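Nigritoxine (Vibrio nigripulchritudo, PDB 5M41) acts as a bacterial toxin against crustaceans and insects and has a new fold. Local coordinates at residues A[75-89]-A[92-104]. Residues are numbered along the deposited sequence; the frame is centred on the assembly and turned at random.
Sequences TVDIYTYGATNMFFM and ARGSKTGILVNLN
Tyr79 OH gives a 2.7 Å hydrogen bond to Ser95 O, tying strand 77-80 to the loop of the neighbouring hairpin; the carbonyl oxygen lies at the ring's edge, in its plane, while the hydroxyl sits 27° out of the carbonyl plane. That loop is braced from within by an ST turn at Ser95, whose OG also bonds Asp91. Beyond it, strands 86-89 and 98-102 run antiparallel and illustrate regular hairpin pairing: Met89 and Ile99 exchange two bonds, the shorter from Met89 N to Ile99 O (2.7 Å), and Phe87 and Val101 exchange another two. Leu103 N to Asn85 O (2.8 Å, 167° at the hydrogen) prolongs the series past the strand ends.

Side chains follow the alternation. With CG turned in between its own N and carbonyl carbon (chi1 56°), the Phe87 ring lies beside Val101, whose CB stands 3.7 Å from the centroid in a CH-pi contact over one face. On the other face of the sheet Phe88 reaches across, ring edge at Thr97 O (CE2, 3.5 Å), and Leu100 CD1 meets Tyr81 CE2 at 3.6 Å and Met86 CE at 3.9 Å.

Within a five-stranded antiparallel sheet strand 86-90 is central, with 98-102 on one side, itself bordered by 110-113, and 77-80 on the other, followed by 170-173; helix 34-54 packs on Met89, Ile99 and Leu103, and helix 177-191 reaches Phe87.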
# COMPACT_ATOMS: atom_id res chain seq x y z
N THR A 75 23.44 -28.75 -41.02
CA THR A 75 22.04 -28.72 -41.45
C THR A 75 21.24 -29.90 -40.87
O THR A 75 21.73 -31.02 -40.82
CB THR A 75 21.95 -28.65 -42.99
OG1 THR A 75 20.70 -28.08 -43.37
CG2 THR A 75 22.11 -30.00 -43.64
N VAL A 76 20.02 -29.63 -40.41
CA VAL A 76 19.23 -30.67 -39.75
C VAL A 76 17.80 -30.66 -40.30
O VAL A 76 17.08 -29.67 -40.13
CB VAL A 76 19.24 -30.49 -38.21
CG1 VAL A 76 18.39 -31.53 -37.51
CG2 VAL A 76 20.65 -30.54 -37.67
N ASP A 77 17.43 -31.74 -40.97
CA ASP A 77 16.09 -31.89 -41.55
C ASP A 77 15.02 -32.15 -40.49
O ASP A 77 15.21 -32.96 -39.58
CB ASP A 77 16.05 -33.06 -42.56
CG ASP A 77 16.87 -32.81 -43.81
OD1 ASP A 77 17.47 -31.74 -43.97
OD2 ASP A 77 16.90 -33.72 -44.66
N ILE A 78 13.89 -31.49 -40.65
CA ILE A 78 12.71 -31.69 -39.81
C ILE A 78 11.52 -31.88 -40.75
O ILE A 78 11.44 -31.21 -41.77
CB ILE A 78 12.42 -30.44 -38.93
CG1 ILE A 78 13.51 -30.24 -37.88
CG2 ILE A 78 11.07 -30.55 -38.25
CD1 ILE A 78 13.69 -31.38 -36.90
N TYR A 79 10.59 -32.77 -40.41
CA TYR A 79 9.34 -32.82 -41.16
C TYR A 79 8.27 -32.04 -40.39
O TYR A 79 8.14 -32.20 -39.18
CB TYR A 79 8.84 -34.24 -41.37
CG TYR A 79 9.82 -35.21 -42.00
CD1 TYR A 79 10.76 -34.79 -42.94
CD2 TYR A 79 9.78 -36.57 -41.70
CE1 TYR A 79 11.65 -35.68 -43.53
CE2 TYR A 79 10.67 -37.48 -42.28
CZ TYR A 79 11.60 -37.02 -43.20
OH TYR A 79 12.49 -37.89 -43.80
N THR A 80 7.49 -31.24 -41.11
CA THR A 80 6.39 -30.51 -40.52
C THR A 80 5.07 -31.18 -40.87
O THR A 80 5.00 -31.95 -41.83
CB THR A 80 6.37 -29.04 -40.98
OG1 THR A 80 6.30 -29.00 -42.41
CG2 THR A 80 7.60 -28.31 -40.49
N TYR A 81 4.06 -30.88 -40.08
CA TYR A 81 2.78 -31.58 -40.14
C TYR A 81 1.69 -30.54 -40.01
O TYR A 81 1.88 -29.51 -39.35
CB TYR A 81 2.62 -32.45 -38.90
CG TYR A 81 3.51 -33.66 -38.76
CD1 TYR A 81 3.68 -34.56 -39.81
CD2 TYR A 81 4.11 -33.96 -37.54
CE1 TYR A 81 4.46 -35.71 -39.67
CE2 TYR A 81 4.90 -35.10 -37.39
CZ TYR A 81 5.06 -35.96 -38.45
OH TYR A 81 5.82 -37.09 -38.29
N GLY A 82 0.52 -30.86 -40.54
CA GLY A 82 -0.70 -30.14 -40.16
C GLY A 82 -1.14 -30.54 -38.75
O GLY A 82 -2.23 -31.05 -38.57
N ALA A 83 -0.29 -30.28 -37.75
CA ALA A 83 -0.58 -30.69 -36.38
C ALA A 83 0.08 -29.71 -35.43
O ALA A 83 1.27 -29.45 -35.56
CB ALA A 83 -0.06 -32.12 -36.13
N THR A 84 -0.66 -29.17 -34.48
CA THR A 84 -0.11 -28.16 -33.57
C THR A 84 0.90 -28.81 -32.62
O THR A 84 0.71 -29.95 -32.20
CB THR A 84 -1.26 -27.49 -32.82
OG1 THR A 84 -2.21 -27.01 -33.78
CG2 THR A 84 -0.76 -26.35 -31.93
N ASN A 85 2.01 -28.13 -32.33
CA ASN A 85 3.00 -28.61 -31.33
C ASN A 85 3.81 -29.83 -31.75
O ASN A 85 4.50 -30.44 -30.92
CB ASN A 85 2.31 -28.92 -30.00
CG ASN A 85 1.68 -27.68 -29.36
OD1 ASN A 85 2.28 -26.61 -29.33
ND2 ASN A 85 0.46 -27.84 -28.83
N MET A 86 3.70 -30.23 -33.01
CA MET A 86 4.28 -31.51 -33.45
C MET A 86 5.12 -31.39 -34.69
O MET A 86 4.85 -30.55 -35.57
CB MET A 86 3.16 -32.54 -33.71
CG MET A 86 2.34 -32.88 -32.47
SD MET A 86 0.92 -33.93 -32.84
CE MET A 86 1.78 -35.33 -33.57
N PHE A 87 6.16 -32.21 -34.74
CA PHE A 87 7.05 -32.29 -35.89
C PHE A 87 7.81 -33.62 -35.79
O PHE A 87 7.72 -34.29 -34.78
CB PHE A 87 8.03 -31.09 -35.95
CG PHE A 87 8.87 -30.93 -34.70
CD1 PHE A 87 10.13 -31.54 -34.58
CD2 PHE A 87 8.40 -30.15 -33.62
CE1 PHE A 87 10.90 -31.39 -33.43
CE2 PHE A 87 9.19 -30.00 -32.47
CZ PHE A 87 10.43 -30.60 -32.38
N PHE A 88 8.54 -33.97 -36.85
CA PHE A 88 9.34 -35.22 -36.89
C PHE A 88 10.81 -34.93 -37.10
O PHE A 88 11.17 -34.07 -37.93
CB PHE A 88 8.86 -36.11 -38.04
CG PHE A 88 9.24 -37.57 -37.89
CD1 PHE A 88 8.55 -38.39 -37.00
CD2 PHE A 88 10.23 -38.13 -38.68
CE1 PHE A 88 8.87 -39.74 -36.88
CE2 PHE A 88 10.56 -39.48 -38.56
CZ PHE A 88 9.86 -40.29 -37.67
N MET A 89 11.66 -35.66 -36.38
CA MET A 89 13.10 -35.59 -36.58
C MET A 89 13.57 -36.93 -37.19
O MET A 89 13.77 -37.91 -36.47
CB MET A 89 13.80 -35.32 -35.25
CG MET A 89 13.17 -34.18 -34.47
SD MET A 89 14.04 -33.94 -32.92
CE MET A 89 15.56 -33.28 -33.62
N ALA A 92 17.64 -40.02 -40.68
CA ALA A 92 18.46 -39.83 -41.86
C ALA A 92 17.65 -39.10 -42.93
O ALA A 92 16.42 -39.11 -42.90
CB ALA A 92 18.95 -41.18 -42.39
N ARG A 93 18.34 -38.49 -43.90
CA ARG A 93 17.66 -37.81 -45.01
C ARG A 93 16.61 -38.65 -45.72
O ARG A 93 16.92 -39.66 -46.34
CB ARG A 93 18.68 -37.26 -46.01
CG ARG A 93 19.07 -35.83 -45.70
CD ARG A 93 20.15 -35.27 -46.62
NE ARG A 93 20.63 -33.97 -46.14
CZ ARG A 93 21.58 -33.81 -45.22
NH1 ARG A 93 22.19 -34.86 -44.67
NH2 ARG A 93 21.94 -32.59 -44.85
N GLY A 94 15.35 -38.24 -45.62
CA GLY A 94 14.24 -38.94 -46.28
C GLY A 94 13.74 -40.18 -45.55
O GLY A 94 12.87 -40.89 -46.04
N SER A 95 14.28 -40.43 -44.36
CA SER A 95 13.84 -41.56 -43.56
C SER A 95 12.41 -41.41 -43.02
O SER A 95 11.96 -40.30 -42.68
CB SER A 95 14.82 -41.81 -42.41
OG SER A 95 14.37 -42.89 -41.59
N LYS A 96 11.71 -42.53 -42.94
CA LYS A 96 10.42 -42.60 -42.29
C LYS A 96 10.56 -42.96 -40.81
O LYS A 96 9.58 -43.11 -40.09
CB LYS A 96 9.54 -43.62 -42.99
CG LYS A 96 9.11 -43.22 -44.38
CD LYS A 96 8.56 -44.42 -45.13
CE LYS A 96 7.57 -44.02 -46.22
NZ LYS A 96 8.14 -43.03 -47.17
N THR A 97 11.79 -43.12 -40.34
CA THR A 97 11.99 -43.45 -38.93
C THR A 97 12.78 -42.33 -38.28
O THR A 97 13.41 -41.54 -38.97
CB THR A 97 12.71 -44.81 -38.74
OG1 THR A 97 14.06 -44.72 -39.20
CG2 THR A 97 12.01 -45.90 -39.52
N GLY A 98 12.73 -42.28 -36.95
CA GLY A 98 13.29 -41.18 -36.16
C GLY A 98 12.38 -40.87 -34.98
O GLY A 98 11.85 -41.78 -34.34
N ILE A 99 12.20 -39.57 -34.69
CA ILE A 99 11.56 -39.16 -33.45
C ILE A 99 10.39 -38.21 -33.71
O ILE A 99 10.56 -37.19 -34.38
CB ILE A 99 12.59 -38.50 -32.49
CG1 ILE A 99 13.66 -39.51 -32.06
CG2 ILE A 99 11.88 -37.90 -31.28
CD1 ILE A 99 14.67 -38.96 -31.08
N LEU A 100 9.22 -38.58 -33.19
CA LEU A 100 8.03 -37.77 -33.23
C LEU A 100 8.01 -36.92 -31.98
O LEU A 100 8.09 -37.46 -30.88
CB LEU A 100 6.78 -38.67 -33.26
CG LEU A 100 5.46 -37.92 -33.10
CD1 LEU A 100 5.20 -37.01 -34.31
CD2 LEU A 100 4.33 -38.92 -32.94
N VAL A 101 7.95 -35.60 -32.15
CA VAL A 101 7.87 -34.68 -31.00
C VAL A 101 6.45 -34.11 -30.86
O VAL A 101 5.83 -33.73 -31.86
CB VAL A 101 8.92 -33.55 -31.14
CG1 VAL A 101 8.80 -32.56 -29.97
CG2 VAL A 101 10.34 -34.15 -31.18
N ASN A 102 5.95 -34.10 -29.62
CA ASN A 102 4.72 -33.40 -29.23
C ASN A 102 5.08 -32.52 -28.05
O ASN A 102 5.15 -32.97 -26.90
CB ASN A 102 3.59 -34.39 -28.85
CG ASN A 102 2.28 -33.69 -28.47
OD1 ASN A 102 2.20 -32.44 -28.42
ND2 ASN A 102 1.25 -34.48 -28.16
N LEU A 103 5.29 -31.24 -28.32
CA LEU A 103 5.74 -30.33 -27.27
C LEU A 103 4.71 -30.15 -26.16
O LEU A 103 5.07 -29.71 -25.06
CB LEU A 103 6.13 -28.97 -27.85
CG LEU A 103 7.24 -28.96 -28.91
CD1 LEU A 103 7.30 -27.58 -29.52
CD2 LEU A 103 8.60 -29.36 -28.32
N ASN A 104 3.45 -30.50 -26.44
CA ASN A 104 2.39 -30.32 -25.43
C ASN A 104 1.97 -31.62 -24.72
O ASN A 104 0.95 -31.63 -24.04
CB ASN A 104 1.15 -29.65 -26.06
CG ASN A 104 0.29 -28.95 -25.02
OD1 ASN A 104 0.83 -28.31 -24.12
ND2 ASN A 104 -1.03 -29.08 -25.12